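Local coordinates for protease 2A (Rhinovirus C, PDB 5X45), which probably cleaves the viral polyprotein as a chymotrypsin-like cysteine protease, and binds a zinc ion, at residues Y60-R63 against S64-R67. Numbering follows the deposited sequence.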
loop_
_atom_site.group_PDB
_atom_site.type_symbol
_atom_site.label_atom_id
_atom_site.label_comp_id
_atom_site.label_asym_id
_atom_site.label_seq_id
_atom_site.Cartn_x
_atom_site.Cartn_y
_atom_site.Cartn_z
ATOM N N TYR A 60 6.727 -8.748 -0.078
ATOM C CA TYR A 60 6.091 -7.759 -0.927
ATOM C C TYR A 60 6.524 -7.866 -2.386
ATOM O O TYR A 60 7.614 -8.344 -2.697
ATOM C CB TYR A 60 6.357 -6.346 -0.395
ATOM C CG TYR A 60 7.740 -5.807 -0.668
ATOM C CD1 TYR A 60 8.811 -6.134 0.152
ATOM C CD2 TYR A 60 7.976 -4.961 -1.756
ATOM C CE1 TYR A 60 10.077 -5.627 -0.096
ATOM C CE2 TYR A 60 9.237 -4.453 -2.011
ATOM C CZ TYR A 60 10.284 -4.789 -1.179
ATOM O OH TYR A 60 11.540 -4.286 -1.428
ATOM N N TYR A 61 5.658 -7.399 -3.276
ATOM C CA TYR A 61 5.959 -7.371 -4.695
ATOM C C TYR A 61 6.730 -6.103 -5.069
ATOM O O TYR A 61 6.314 -4.995 -4.737
ATOM C CB TYR A 61 4.666 -7.468 -5.504
ATOM C CG TYR A 61 4.887 -7.334 -6.981
ATOM C CD1 TYR A 61 5.575 -8.311 -7.690
ATOM C CD2 TYR A 61 4.425 -6.221 -7.671
ATOM C CE1 TYR A 61 5.789 -8.186 -9.053
ATOM C CE2 TYR A 61 4.637 -6.088 -9.034
ATOM C CZ TYR A 61 5.320 -7.073 -9.715
ATOM O OH TYR A 61 5.533 -6.948 -11.062
ATOM N N SER A 62 7.860 -6.279 -5.741
ATOM C CA SER A 62 8.635 -5.174 -6.299
ATOM C C SER A 62 8.474 -5.150 -7.809
ATOM O O SER A 62 8.968 -6.061 -8.486
ATOM C CB SER A 62 10.119 -5.312 -5.943
ATOM O OG SER A 62 10.915 -4.398 -6.687
ATOM N N ARG A 63 7.818 -4.120 -8.347
ATOM C CA ARG A 63 7.575 -4.087 -9.793
ATOM C C ARG A 63 8.877 -3.901 -10.560
ATOM O O ARG A 63 9.092 -4.557 -11.579
ATOM C CB ARG A 63 6.582 -2.992 -10.197
ATOM C CG ARG A 63 6.117 -3.168 -11.640
ATOM C CD ARG A 63 5.158 -2.097 -12.095
ATOM N NE ARG A 63 5.869 -0.907 -12.559
ATOM C CZ ARG A 63 6.039 -0.583 -13.839
ATOM N NH1 ARG A 63 5.549 -1.360 -14.795
ATOM N NH2 ARG A 63 6.702 0.519 -14.164
ATOM N N SER A 64 9.747 -3.030 -10.051
ATOM C CA SER A 64 11.018 -2.723 -10.696
ATOM C C SER A 64 11.935 -3.936 -10.817
ATOM O O SER A 64 12.689 -4.042 -11.784
ATOM C CB SER A 64 11.743 -1.612 -9.938
ATOM O OG SER A 64 11.956 -1.972 -8.587
ATOM N N LYS A 65 11.878 -4.841 -9.837
ATOM C CA LYS A 65 12.665 -6.079 -9.873
ATOM C C LYS A 65 11.850 -7.257 -10.398
ATOM O O LYS A 65 12.402 -8.324 -10.659
ATOM C CB LYS A 65 13.216 -6.412 -8.482
ATOM C CG LYS A 65 14.170 -5.365 -7.950
ATOM C CD LYS A 65 15.391 -5.270 -8.826
ATOM C CE LYS A 65 16.439 -4.366 -8.213
ATOM N NZ LYS A 65 17.582 -4.177 -9.153
ATOM N N ASP A 66 10.544 -7.037 -10.551
ATOM C CA ASP A 66 9.558 -8.053 -10.949
ATOM C C ASP A 66 9.680 -9.369 -10.164
ATOM O O ASP A 66 9.734 -10.452 -10.747
ATOM C CB ASP A 66 9.659 -8.334 -12.449
ATOM C CG ASP A 66 8.378 -8.948 -13.018
ATOM O OD1 ASP A 66 7.292 -8.696 -12.444
ATOM O OD2 ASP A 66 8.456 -9.685 -14.032
ATOM N N ARG A 67 9.715 -9.265 -8.841
ATOM C CA ARG A 67 9.721 -10.440 -7.974
ATOM C C ARG A 67 9.263 -10.074 -6.575
ATOM O O ARG A 67 9.177 -8.903 -6.226
ATOM C CB ARG A 67 11.115 -11.071 -7.913
ATOM C CG ARG A 67 12.215 -10.091 -7.530
ATOM C CD ARG A 67 13.422 -10.796 -6.948
ATOM N NE ARG A 67 13.158 -11.288 -5.602
ATOM C CZ ARG A 67 14.101 -11.679 -4.750
ATOM N NH1 ARG A 67 15.380 -11.631 -5.097
ATOM N NH2 ARG A 67 13.766 -12.109 -3.542
#
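S62 and R67 form an antiparallel hydrogen-bonded pair that closes the turn between strands 57-62 and 67-76: the amide of S62 donates to R67 O at 3.0 Å and almost straight (169°), while the return bond from R67 N to S62 O is weak. Between them the chain reverses through R63-D66, where D66 N gives a further weak bond to R63 O. D66 has a left-handed backbone conformation and shares the S62 position with R67, a G1 beta bulge at the tip of this hairpin, whose two strands are neighbours in the six-stranded antiparallel barrel of the chymotrypsin-like protease. Across the bulge, Y61 OH donates to D66 OD1 at 2.8 Å, nearly in line with the C-O bond of the carboxylate. The ring and carboxylate planes stand 81° apart, with OD1 at the ring edge and in its plane. Although the CB bond of D66 starts away from the 60-63 segment, CG lies anti to the backbone N (chi1 -158°), which carries the carboxylate back to the Y61 hydroxyl and ties the end of the strand to the bulge residue. S62 OG accepts a weak bond from K65 N at 3.3 Å and packs against K65 CB at 3.5 Å. R67 makes a cation-pi contact with F69. S64 OG, 3.3 Å from S62 OG, is hydrogen-bonded to D106 OD2, which links the turn to a neighbouring loop.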